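Local coordinates for protein Medium/long-chain acyl-CoA thioesterase YigI (PDB 3E8P) that probably hydrolyses medium- and long-chain fatty acyl-CoA thioesters to free fatty acids and coenzyme A, at residues A[17-22]-A[99-104]; A[35-40]-A[73-78]; A[47-52]-A[82-87]; A[130-135]-A[140-145]. All blocks are in the same frame, centred on the assembly; numbering follows the deposited sequence.

From the N terminus, helix 14-29 meets helix 98-107 in contact 1, which closes the longest of the four loops. Contacts 2 and 3 both lie within that span, and their segments alternate: 35-40 waits for 73-78 while 47-52 waits for 82-87, so the two cross. Both use helix 70-90, and they touch through Val51, which packs on Leu39 and Val76. Phe86 of contact 3 in turn packs on Leu101 of contact 1. Contact 4 opens only after contact 1 has closed and joins the hairpin strands 125-134 and 139-148. Thr84 and Ala85 rest on this hairpin, so the outer helices, the central helix and the sheet are tied into one HotDog core.

Contact 1: A[17-22]-A[99-104]; sequences AEVLKR and EELQQR
Arg22 NH1 and Gln102 NE2 stand 3.2 Å apart and form the polar end of this helix-helix contact, yet as modelled both are donors, so they do not hydrogen-bond. The amide nitrogen comes in at the edge of the guanidinium, in its plane, while the two flat groups are turned 81° to each other. Arg22 runs its CG anti to the backbone N; the bend at chi2 (75°) carries the chain aside, and the turn about CD-NE (chi4 -61°) brings NH1 back toward Gln102, whose own chain is extended beyond CG. One turn earlier on helix 14-29, Val19 supplies the apolar part. Its CG2 lies 3.9 Å from Leu101 CD1, with CG1 only slightly farther from the same methyl, and the two side chains cross at about a right angle. A branched valine and a longer leucine suit helices this far apart, whose nearest CA atoms, those of Val19 and Leu101, are 7.5 Å from each other. Leu101 also packs on Val90 of helix 70-90 and on Trp96. Buried methyls thus join the helices, while the polar pair is unfavourable as modelled; the amide may be turned over, which would put its oxygen beside Arg22 NH1.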
loop_
_atom_site.group_PDB
_atom_site.type_symbol
_atom_site.label_atom_id
_atom_site.label_comp_id
_atom_site.label_asym_id
_atom_site.label_seq_id
_atom_site.Cartn_x
_atom_site.Cartn_y
_atom_site.Cartn_z
ATOM N N ALA A 17 6.271 -7.240 31.339
ATOM C CA ALA A 17 7.668 -7.579 31.092
ATOM C C ALA A 17 7.880 -9.079 30.985
ATOM O O ALA A 17 8.810 -9.533 30.320
ATOM C CB ALA A 17 8.544 -7.010 32.202
ATOM N N GLU A 18 7.020 -9.848 31.639
ATOM C CA GLU A 18 7.149 -11.295 31.604
ATOM C C GLU A 18 6.722 -11.850 30.245
ATOM O O GLU A 18 7.440 -12.653 29.650
ATOM C CB GLU A 18 6.313 -11.930 32.722
ATOM C CG GLU A 18 7.089 -12.911 33.598
ATOM C CD GLU A 18 7.619 -14.108 32.822
ATOM O OE1 GLU A 18 6.797 -14.914 32.330
ATOM O OE2 GLU A 18 8.858 -14.245 32.704
ATOM N N VAL A 19 5.562 -11.416 29.753
ATOM C CA VAL A 19 5.072 -11.893 28.463
ATOM C C VAL A 19 5.998 -11.440 27.341
ATOM O O VAL A 19 6.224 -12.175 26.382
ATOM C CB VAL A 19 3.629 -11.402 28.168
ATOM C CG1 VAL A 19 2.694 -11.854 29.277
ATOM C CG2 VAL A 19 3.597 -9.893 28.020
ATOM N N LEU A 20 6.541 -10.234 27.475
ATOM C CA LEU A 20 7.454 -9.693 26.476
ATOM C C LEU A 20 8.714 -10.537 26.396
ATOM O O LEU A 20 9.156 -10.895 25.306
ATOM C CB LEU A 20 7.824 -8.246 26.812
ATOM C CG LEU A 20 6.712 -7.201 26.692
ATOM C CD1 LEU A 20 7.143 -5.924 27.388
ATOM C CD2 LEU A 20 6.391 -6.944 25.226
ATOM N N LYS A 21 9.290 -10.862 27.549
ATOM C CA LYS A 21 10.502 -11.671 27.573
ATOM C C LYS A 21 10.215 -13.038 26.959
ATOM O O LYS A 21 11.054 -13.609 26.263
ATOM C CB LYS A 21 11.015 -11.837 29.008
ATOM C CG LYS A 21 12.381 -12.520 29.094
ATOM C CD LYS A 21 12.880 -12.661 30.533
ATOM C CE LYS A 21 13.243 -11.317 31.155
ATOM N NZ LYS A 21 13.839 -11.481 32.518
ATOM N N ARG A 22 9.019 -13.554 27.222
ATOM C CA ARG A 22 8.606 -14.847 26.688
ATOM C C ARG A 22 8.457 -14.744 25.167
ATOM O O ARG A 22 8.947 -15.597 24.428
ATOM C CB ARG A 22 7.275 -15.271 27.322
ATOM C CG ARG A 22 6.616 -16.493 26.684
ATOM C CD ARG A 22 7.308 -17.797 27.067
ATOM N NE ARG A 22 7.001 -18.878 26.126
ATOM C CZ ARG A 22 5.780 -19.351 25.885
ATOM N NH1 ARG A 22 4.727 -18.849 26.519
ATOM N NH2 ARG A 22 5.611 -20.318 24.992
ATOM N N GLU A 99 -2.506 -15.247 30.665
ATOM C CA GLU A 99 -3.132 -15.955 29.548
ATOM C C GLU A 99 -3.977 -15.038 28.670
ATOM O O GLU A 99 -4.191 -15.318 27.490
ATOM C CB GLU A 99 -3.993 -17.117 30.059
ATOM C CG GLU A 99 -5.216 -16.706 30.865
ATOM C CD GLU A 99 -6.001 -17.905 31.371
ATOM O OE1 GLU A 99 -5.407 -18.734 32.098
ATOM O OE2 GLU A 99 -7.205 -18.019 31.044
ATOM N N GLU A 100 -4.454 -13.946 29.258
ATOM C CA GLU A 100 -5.270 -12.975 28.541
ATOM C C GLU A 100 -4.424 -12.367 27.417
ATOM O O GLU A 100 -4.940 -11.989 26.366
ATOM C CB GLU A 100 -5.749 -11.897 29.518
ATOM C CG GLU A 100 -6.781 -10.920 28.979
ATOM C CD GLU A 100 -7.259 -9.941 30.048
ATOM O OE1 GLU A 100 -6.401 -9.310 30.707
ATOM O OE2 GLU A 100 -8.490 -9.798 30.231
ATOM N N LEU A 101 -3.118 -12.285 27.643
ATOM C CA LEU A 101 -2.205 -11.748 26.645
ATOM C C LEU A 101 -1.668 -12.869 25.767
ATOM O O LEU A 101 -1.284 -12.639 24.624
ATOM C CB LEU A 101 -1.043 -11.005 27.313
ATOM C CG LEU A 101 -1.323 -9.558 27.729
ATOM C CD1 LEU A 101 -0.126 -8.989 28.469
ATOM C CD2 LEU A 101 -1.626 -8.722 26.497
ATOM N N GLN A 102 -1.641 -14.085 26.302
ATOM C CA GLN A 102 -1.157 -15.225 25.536
ATOM C C GLN A 102 -2.196 -15.607 24.488
ATOM O O GLN A 102 -1.856 -16.124 23.423
ATOM C CB GLN A 102 -0.857 -16.410 26.462
ATOM C CG GLN A 102 0.367 -16.192 27.345
ATOM C CD GLN A 102 0.757 -17.429 28.132
ATOM O OE1 GLN A 102 -0.002 -17.904 28.983
ATOM N NE2 GLN A 102 1.943 -17.961 27.850
ATOM N N GLN A 103 -3.464 -15.351 24.796
ATOM C CA GLN A 103 -4.536 -15.631 23.854
ATOM C C GLN A 103 -4.439 -14.575 22.763
ATOM O O GLN A 103 -4.764 -14.824 21.601
ATOM C CB GLN A 103 -5.895 -15.550 24.548
ATOM C CG GLN A 103 -6.172 -16.723 25.478
ATOM C CD GLN A 103 -7.494 -16.591 26.205
ATOM O OE1 GLN A 103 -8.530 -16.325 25.591
ATOM N NE2 GLN A 103 -7.468 -16.782 27.524
ATOM N N ARG A 104 -3.980 -13.390 23.151
ATOM C CA ARG A 104 -3.810 -12.290 22.213
ATOM C C ARG A 104 -2.696 -12.637 21.234
ATOM O O ARG A 104 -2.836 -12.449 20.029
ATOM C CB ARG A 104 -3.453 -11.003 22.960
ATOM C CG ARG A 104 -4.620 -10.342 23.667
ATOM C CD ARG A 104 -5.535 -9.646 22.683
ATOM N NE ARG A 104 -6.605 -8.906 23.346
ATOM C CZ ARG A 104 -7.032 -7.708 22.959
ATOM N NH1 ARG A 104 -6.475 -7.114 21.912
ATOM N NH2 ARG A 104 -8.008 -7.100 23.619
#

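Contact 2: A[35-40]-A[73-78]; sequences NLLGLD and TATVLD
Leu37 and Leu39 meet Thr75 and Val76 in a buried apolar contact, where the end of helix 32-37 and the start of the following chain rest on helix 70-90, the central helix of the HotDog fold. Leu37 and Thr75 reach toward each other tip to tip, CD2 of the leucine 4.0 Å from CG2 of the threonine. A single Thr75 torsion serves both halves of that residue: CG2 is anti to the backbone N, pointing its methyl at the leucines, while OG1 (chi1 -65°) bonds back to Gly71 O one turn earlier. Threonine thus offers a methyl to the core without burying a hydroxyl that lacks a partner. Leu39 CD1 sits in a looser fit, 4.3 Å from Thr75 CG2 and 4.4 Å from Val76 CG2. Between the leucines Gly38 ends the helix with a positive phi of 96°, at which a side chain would jam against the preceding carbonyl, and this turn lets both leucines face helix 70-90. Phe33 and Gly71 of the second subunit lie against Leu37 and Thr75 respectively. Within the chain, Leu37 touches Ile53 and Leu39 touches Val51 of strand 49-54, while Val76 carries helix 70-90 onto Leu146 of strand 139-148.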
loop_
_atom_site.group_PDB
_atom_site.type_symbol
_atom_site.label_atom_id
_atom_site.label_comp_id
_atom_site.label_asym_id
_atom_site.label_seq_id
_atom_site.Cartn_x
_atom_site.Cartn_y
_atom_site.Cartn_z
ATOM N N ASN A 35 15.456 -18.718 12.185
ATOM C CA ASN A 35 16.685 -19.460 12.403
ATOM C C ASN A 35 17.371 -19.759 11.073
ATOM O O ASN A 35 18.586 -19.912 11.015
ATOM C CB ASN A 35 16.399 -20.750 13.182
ATOM C CG ASN A 35 15.935 -20.476 14.613
ATOM O OD1 ASN A 35 16.444 -19.577 15.275
ATOM N ND2 ASN A 35 14.976 -21.259 15.094
ATOM N N LEU A 36 16.597 -19.821 9.998
ATOM C CA LEU A 36 17.173 -20.080 8.682
ATOM C C LEU A 36 17.876 -18.825 8.172
ATOM O O LEU A 36 18.920 -18.907 7.534
ATOM C CB LEU A 36 16.083 -20.490 7.690
ATOM C CG LEU A 36 16.557 -20.750 6.255
ATOM C CD1 LEU A 36 17.326 -22.077 6.181
ATOM C CD2 LEU A 36 15.351 -20.797 5.332
ATOM N N LEU A 37 17.291 -17.665 8.455
ATOM C CA LEU A 37 17.863 -16.397 8.020
ATOM C C LEU A 37 18.890 -15.839 8.999
ATOM O O LEU A 37 19.844 -15.182 8.589
ATOM C CB LEU A 37 16.755 -15.353 7.796
ATOM C CG LEU A 37 16.107 -15.292 6.407
ATOM C CD1 LEU A 37 15.566 -16.658 6.030
ATOM C CD2 LEU A 37 14.981 -14.256 6.398
ATOM N N GLY A 38 18.684 -16.106 10.286
ATOM C CA GLY A 38 19.584 -15.609 11.314
ATOM C C GLY A 38 19.034 -14.321 11.916
ATOM O O GLY A 38 19.777 -13.480 12.416
ATOM N N LEU A 39 17.718 -14.164 11.851
ATOM C CA LEU A 39 17.053 -12.979 12.378
ATOM C C LEU A 39 17.095 -12.987 13.913
ATOM O O LEU A 39 16.721 -13.975 14.541
ATOM C CB LEU A 39 15.614 -12.950 11.847
ATOM C CG LEU A 39 14.691 -11.766 12.123
ATOM C CD1 LEU A 39 13.575 -11.742 11.094
ATOM C CD2 LEU A 39 14.123 -11.882 13.520
ATOM N N ASP A 40 17.570 -11.888 14.505
ATOM C CA ASP A 40 17.688 -11.776 15.966
ATOM C C ASP A 40 16.892 -10.645 16.619
ATOM O O ASP A 40 16.817 -9.535 16.090
ATOM C CB ASP A 40 19.150 -11.573 16.364
ATOM C CG ASP A 40 20.043 -12.704 15.921
ATOM O OD1 ASP A 40 21.267 -12.587 16.127
ATOM O OD2 ASP A 40 19.532 -13.708 15.377
ATOM N N THR A 73 14.488 -8.033 3.402
ATOM C CA THR A 73 14.102 -6.720 3.905
ATOM C C THR A 73 12.621 -6.739 4.304
ATOM O O THR A 73 12.256 -6.257 5.373
ATOM C CB THR A 73 14.353 -5.644 2.843
ATOM O OG1 THR A 73 15.758 -5.574 2.566
ATOM C CG2 THR A 73 13.874 -4.302 3.325
ATOM N N ALA A 74 11.784 -7.320 3.450
ATOM C CA ALA A 74 10.354 -7.413 3.727
ATOM C C ALA A 74 10.090 -8.298 4.943
ATOM O O ALA A 74 9.206 -8.006 5.742
ATOM C CB ALA A 74 9.623 -7.963 2.515
ATOM N N THR A 75 10.863 -9.375 5.090
ATOM C CA THR A 75 10.698 -10.289 6.226
ATOM C C THR A 75 10.982 -9.563 7.542
ATOM O O THR A 75 10.195 -9.647 8.494
ATOM C CB THR A 75 11.648 -11.525 6.104
ATOM O OG1 THR A 75 11.277 -12.292 4.956
ATOM C CG2 THR A 75 11.539 -12.421 7.328
ATOM N N VAL A 76 12.094 -8.833 7.587
ATOM C CA VAL A 76 12.471 -8.090 8.792
ATOM C C VAL A 76 11.458 -7.000 9.146
ATOM O O VAL A 76 11.059 -6.858 10.296
ATOM C CB VAL A 76 13.860 -7.428 8.634
ATOM C CG1 VAL A 76 14.207 -6.626 9.893
ATOM C CG2 VAL A 76 14.906 -8.489 8.372
ATOM N N LEU A 77 11.034 -6.232 8.150
ATOM C CA LEU A 77 10.078 -5.161 8.396
ATOM C C LEU A 77 8.755 -5.686 8.945
ATOM O O LEU A 77 8.158 -5.057 9.820
ATOM C CB LEU A 77 9.836 -4.361 7.112
ATOM C CG LEU A 77 11.013 -3.515 6.617
ATOM C CD1 LEU A 77 10.743 -3.024 5.199
ATOM C CD2 LEU A 77 11.222 -2.346 7.547
ATOM N N ASP A 78 8.300 -6.834 8.442
ATOM C CA ASP A 78 7.032 -7.425 8.898
ATOM C C ASP A 78 7.119 -7.897 10.350
ATOM O O ASP A 78 6.202 -7.671 11.147
ATOM C CB ASP A 78 6.622 -8.613 8.016
ATOM C CG ASP A 78 5.211 -9.110 8.328
ATOM O OD1 ASP A 78 4.903 -10.282 8.037
ATOM O OD2 ASP A 78 4.397 -8.319 8.859
#

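Contact 3: A[47-52]-A[82-87]; sequences DGVEVA and GLTAFA
With chi1 at 63°, Val49 holds CG1 between its backbone N and carbonyl carbon and CG2 anti to the N, so that CG1 faces Thr84 OG1 and Leu83 CB on helix 70-90 while CG2 faces Leu83 CD1. CG1 comes to 3.5 Å from Thr84 OG1, a van der Waals contact of a methyl with a hydroxyl. CG2 meets Leu83 CD1 at 4.0 Å, and the body of the valine lies against the leucine's first carbon, Val49 CB being 4.1 Å from Leu83 CB. Val49 crosses both helix side chains at about a right angle. A valine fits here because its branching beside the main chain is well suited to a strand and fills the space over the helix with little reach. Thr84 turns its OG1 (chi1 -62°) back along the helix, toward Val80. Leu83 continues the apolar layer to Ile41 of strand 40-44 and to Val23 and Phe27 of helix 14-29. The chemistry thus implies that strand 49-54 is held on the central helix by dispersion and exclusion of water, with the Thr84 hydroxyl bonded to Val80 O and the Leu83 carbonyl oxygen to Tyr44 OH.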
loop_
_atom_site.group_PDB
_atom_site.type_symbol
_atom_site.label_atom_id
_atom_site.label_comp_id
_atom_site.label_asym_id
_atom_site.label_seq_id
_atom_site.Cartn_x
_atom_site.Cartn_y
_atom_site.Cartn_z
ATOM N N ASP A 47 8.762 -0.197 25.086
ATOM C CA ASP A 47 9.011 0.934 24.193
ATOM C C ASP A 47 8.795 0.478 22.757
ATOM O O ASP A 47 8.106 1.135 21.978
ATOM C CB ASP A 47 10.448 1.436 24.341
ATOM C CG ASP A 47 10.725 2.024 25.708
ATOM O OD1 ASP A 47 11.915 2.258 26.018
ATOM O OD2 ASP A 47 9.759 2.258 26.467
ATOM N N GLY A 48 9.396 -0.658 22.419
ATOM C CA GLY A 48 9.276 -1.198 21.080
ATOM C C GLY A 48 10.183 -2.393 20.872
ATOM O O GLY A 48 10.417 -3.173 21.791
ATOM N N VAL A 49 10.715 -2.534 19.667
ATOM C CA VAL A 49 11.577 -3.662 19.374
ATOM C C VAL A 49 12.739 -3.293 18.470
ATOM O O VAL A 49 12.655 -2.370 17.670
ATOM C CB VAL A 49 10.793 -4.785 18.670
ATOM C CG1 VAL A 49 10.265 -4.277 17.328
ATOM C CG2 VAL A 49 11.691 -6.005 18.458
ATOM N N GLU A 50 13.834 -4.026 18.613
ATOM C CA GLU A 50 14.991 -3.823 17.774
ATOM C C GLU A 50 15.310 -5.197 17.230
ATOM O O GLU A 50 15.529 -6.147 17.993
ATOM C CB GLU A 50 16.169 -3.278 18.578
ATOM C CG GLU A 50 17.489 -3.282 17.816
ATOM C CD GLU A 50 18.494 -2.288 18.382
ATOM O OE1 GLU A 50 19.684 -2.343 17.996
ATOM O OE2 GLU A 50 18.082 -1.441 19.208
ATOM N N VAL A 51 15.297 -5.303 15.907
ATOM C CA VAL A 51 15.586 -6.552 15.233
ATOM C C VAL A 51 16.858 -6.365 14.428
ATOM O O VAL A 51 17.054 -5.326 13.793
ATOM C CB VAL A 51 14.430 -6.962 14.288
ATOM C CG1 VAL A 51 14.807 -8.187 13.487
ATOM C CG2 VAL A 51 13.181 -7.251 15.103
ATOM N N ALA A 52 17.727 -7.368 14.471
ATOM C CA ALA A 52 18.981 -7.316 13.739
ATOM C C ALA A 52 19.211 -8.632 13.019
ATOM O O ALA A 52 18.728 -9.686 13.443
ATOM C CB ALA A 52 20.134 -7.034 14.686
ATOM N N GLY A 82 5.079 -6.612 13.606
ATOM C CA GLY A 82 4.253 -7.460 14.446
ATOM C C GLY A 82 4.586 -7.301 15.917
ATOM O O GLY A 82 3.696 -7.147 16.744
ATOM N N LEU A 83 5.874 -7.339 16.239
ATOM C CA LEU A 83 6.328 -7.188 17.615
ATOM C C LEU A 83 6.026 -5.783 18.150
ATOM O O LEU A 83 5.712 -5.616 19.335
ATOM C CB LEU A 83 7.828 -7.499 17.704
ATOM C CG LEU A 83 8.160 -8.985 17.483
ATOM C CD1 LEU A 83 9.659 -9.197 17.269
ATOM C CD2 LEU A 83 7.671 -9.769 18.688
ATOM N N THR A 84 6.105 -4.784 17.272
ATOM C CA THR A 84 5.821 -3.400 17.645
ATOM C C THR A 84 4.335 -3.306 17.985
ATOM O O THR A 84 3.939 -2.680 18.967
ATOM C CB THR A 84 6.110 -2.415 16.469
ATOM O OG1 THR A 84 7.505 -2.469 16.113
ATOM C CG2 THR A 84 5.705 -0.971 16.855
ATOM N N ALA A 85 3.517 -3.942 17.158
ATOM C CA ALA A 85 2.082 -3.935 17.359
ATOM C C ALA A 85 1.723 -4.607 18.680
ATOM O O ALA A 85 0.920 -4.078 19.442
ATOM C CB ALA A 85 1.392 -4.640 16.195
ATOM N N PHE A 86 2.322 -5.761 18.952
ATOM C CA PHE A 86 2.042 -6.504 20.182
ATOM C C PHE A 86 2.497 -5.749 21.439
ATOM O O PHE A 86 1.830 -5.788 22.464
ATOM C CB PHE A 86 2.706 -7.893 20.138
ATOM C CG PHE A 86 2.231 -8.831 21.219
ATOM C CD1 PHE A 86 0.925 -9.318 21.215
ATOM C CD2 PHE A 86 3.082 -9.213 22.252
ATOM C CE1 PHE A 86 0.469 -10.173 22.224
ATOM C CE2 PHE A 86 2.637 -10.067 23.269
ATOM C CZ PHE A 86 1.328 -10.547 23.252
ATOM N N ALA A 87 3.632 -5.065 21.359
ATOM C CA ALA A 87 4.127 -4.304 22.500
ATOM C C ALA A 87 3.165 -3.151 22.796
ATOM O O ALA A 87 2.893 -2.843 23.952
ATOM C CB ALA A 87 5.520 -3.773 22.208
#

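Contact 4: A[130-135]-A[140-145]; sequences GSVIRA and SVCRME
A classic beta bulge sets two residues, Ile133 and Arg134, opposite the single Val141 in the hairpin of strands 125-134 and 139-148. Backbone bonds set the register. Ser131 and Arg143 are a hydrogen-bonded antiparallel pair, with Ser131 N to Arg143 O at 3.0 Å and Arg143 N to Ser131 O at 2.9 Å. At the bulge one acceptor serves two donors: Val141 O takes Ile133 N at 2.9 Å and, over a longer and more bent path, Arg134 N at 3.3 Å, both from the same face of its carbonyl plane. Val141 N returns a bond to Arg134 O. Gly130 suits its place because a side chain there would run into Arg143 O.

Apolar packing is led by Ile133, whose CG1 takes the position between the backbone N and carbonyl carbon (chi1 56°) and so leans over the opposite strand. Its CD1 lies 3.7 Å from Val141 CG1, and CG2 lies 3.9 Å from Arg143 CG, crossing that extended chain at about a right angle. Were Ile133 cut back to an alanine, the Val141 methyl and the Arg143 methylenes would probably lose their mate and leave a gap beside Leu118 of the third subunit. Arg134 methylenes lie along the other Val141 branch, CG2.

Charged ends look outward to other chains. Arg143 makes a cation-pi contact with Phe156 of the third subunit, and Arg134 NH1 bonds Tyr117 O there. On the other face, toward helix 70-90, Val132 CG2 rests 4.2 Å from Cys142 SG.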
loop_
_atom_site.group_PDB
_atom_site.type_symbol
_atom_site.label_atom_id
_atom_site.label_comp_id
_atom_site.label_asym_id
_atom_site.label_seq_id
_atom_site.Cartn_x
_atom_site.Cartn_y
_atom_site.Cartn_z
ATOM N N GLY A 130 10.584 0.107 14.748
ATOM C CA GLY A 130 9.283 0.551 14.294
ATOM C C GLY A 130 8.550 1.309 15.378
ATOM O O GLY A 130 9.104 1.560 16.448
ATOM N N SER A 131 7.308 1.683 15.089
ATOM C CA SER A 131 6.474 2.390 16.042
ATOM C C SER A 131 5.025 2.252 15.618
ATOM O O SER A 131 4.712 1.971 14.450
ATOM C CB SER A 131 6.862 3.875 16.134
ATOM O OG SER A 131 6.651 4.560 14.908
ATOM N N VAL A 132 4.144 2.443 16.587
ATOM C CA VAL A 132 2.711 2.333 16.385
ATOM C C VAL A 132 2.177 3.692 15.976
ATOM O O VAL A 132 2.423 4.678 16.664
ATOM C CB VAL A 132 2.023 1.889 17.701
ATOM C CG1 VAL A 132 0.507 1.780 17.509
ATOM C CG2 VAL A 132 2.611 0.558 18.165
ATOM N N ILE A 133 1.470 3.765 14.853
ATOM C CA ILE A 133 0.922 5.048 14.437
ATOM C C ILE A 133 -0.576 5.081 14.704
ATOM O O ILE A 133 -1.202 6.136 14.679
ATOM C CB ILE A 133 1.245 5.370 12.956
ATOM C CG1 ILE A 133 0.744 4.263 12.027
ATOM C CG2 ILE A 133 2.760 5.535 12.798
ATOM C CD1 ILE A 133 0.856 4.644 10.558
ATOM N N ARG A 134 -1.139 3.912 14.978
ATOM C CA ARG A 134 -2.551 3.785 15.316
ATOM C C ARG A 134 -2.681 2.554 16.196
ATOM O O ARG A 134 -2.515 1.433 15.726
ATOM C CB ARG A 134 -3.423 3.617 14.073
ATOM C CG ARG A 134 -4.824 3.139 14.407
ATOM C CD ARG A 134 -5.732 3.152 13.210
ATOM N NE ARG A 134 -7.019 2.528 13.500
ATOM C CZ ARG A 134 -8.108 2.700 12.757
ATOM N NH1 ARG A 134 -8.064 3.482 11.688
ATOM N NH2 ARG A 134 -9.240 2.085 13.079
ATOM N N ALA A 135 -2.969 2.765 17.475
ATOM C CA ALA A 135 -3.097 1.657 18.413
ATOM C C ALA A 135 -4.556 1.262 18.570
ATOM O O ALA A 135 -5.425 2.120 18.642
ATOM C CB ALA A 135 -2.507 2.050 19.760
ATOM N N SER A 140 -4.042 -2.670 14.730
ATOM C CA SER A 140 -3.026 -1.633 14.906
ATOM C C SER A 140 -2.237 -1.424 13.612
ATOM O O SER A 140 -1.974 -2.381 12.874
ATOM C CB SER A 140 -2.039 -2.010 16.016
ATOM O OG SER A 140 -2.675 -2.018 17.277
ATOM N N VAL A 141 -1.876 -0.173 13.337
ATOM C CA VAL A 141 -1.082 0.153 12.161
ATOM C C VAL A 141 0.282 0.620 12.655
ATOM O O VAL A 141 0.372 1.374 13.622
ATOM C CB VAL A 141 -1.740 1.258 11.306
ATOM C CG1 VAL A 141 -0.932 1.470 10.015
ATOM C CG2 VAL A 141 -3.168 0.858 10.949
ATOM N N CYS A 142 1.342 0.153 12.001
ATOM C CA CYS A 142 2.703 0.503 12.391
ATOM C C CYS A 142 3.598 0.940 11.239
ATOM O O CYS A 142 3.339 0.627 10.076
ATOM C CB CYS A 142 3.378 -0.693 13.059
ATOM S SG CYS A 142 2.485 -1.394 14.449
ATOM N N ARG A 143 4.658 1.664 11.587
ATOM C CA ARG A 143 5.651 2.096 10.616
ATOM C C ARG A 143 6.950 1.367 10.976
ATOM O O ARG A 143 7.311 1.272 12.148
ATOM C CB ARG A 143 5.863 3.610 10.679
ATOM C CG ARG A 143 4.948 4.380 9.744
ATOM C CD ARG A 143 5.333 5.841 9.618
ATOM N NE ARG A 143 4.631 6.469 8.501
ATOM C CZ ARG A 143 4.737 7.753 8.167
ATOM N NH1 ARG A 143 5.523 8.565 8.865
ATOM N NH2 ARG A 143 4.055 8.219 7.129
HETATM N N MSE A 144 7.641 0.832 9.977
HETATM C CA MSE A 144 8.883 0.122 10.239
HETATM C C MSE A 144 10.008 0.756 9.451
HETATM O O MSE A 144 9.775 1.450 8.467
HETATM C CB MSE A 144 8.766 -1.353 9.848
HETATM C CG MSE A 144 7.673 -2.111 10.567
HETATM SE SE MSE A 144 5.880 -1.688 9.870
HETATM C CE MSE A 144 5.711 -3.109 8.601
ATOM N N GLU A 145 11.231 0.478 9.866
ATOM C CA GLU A 145 12.388 1.042 9.209
ATOM C C GLU A 145 13.573 0.094 9.324
ATOM O O GLU A 145 13.815 -0.494 10.379
ATOM C CB GLU A 145 12.699 2.395 9.861
ATOM C CG GLU A 145 14.091 2.916 9.680
ATOM C CD GLU A 145 15.127 2.178 10.514
ATOM O OE1 GLU A 145 14.873 1.891 11.709
ATOM O OE2 GLU A 145 16.209 1.900 9.964
#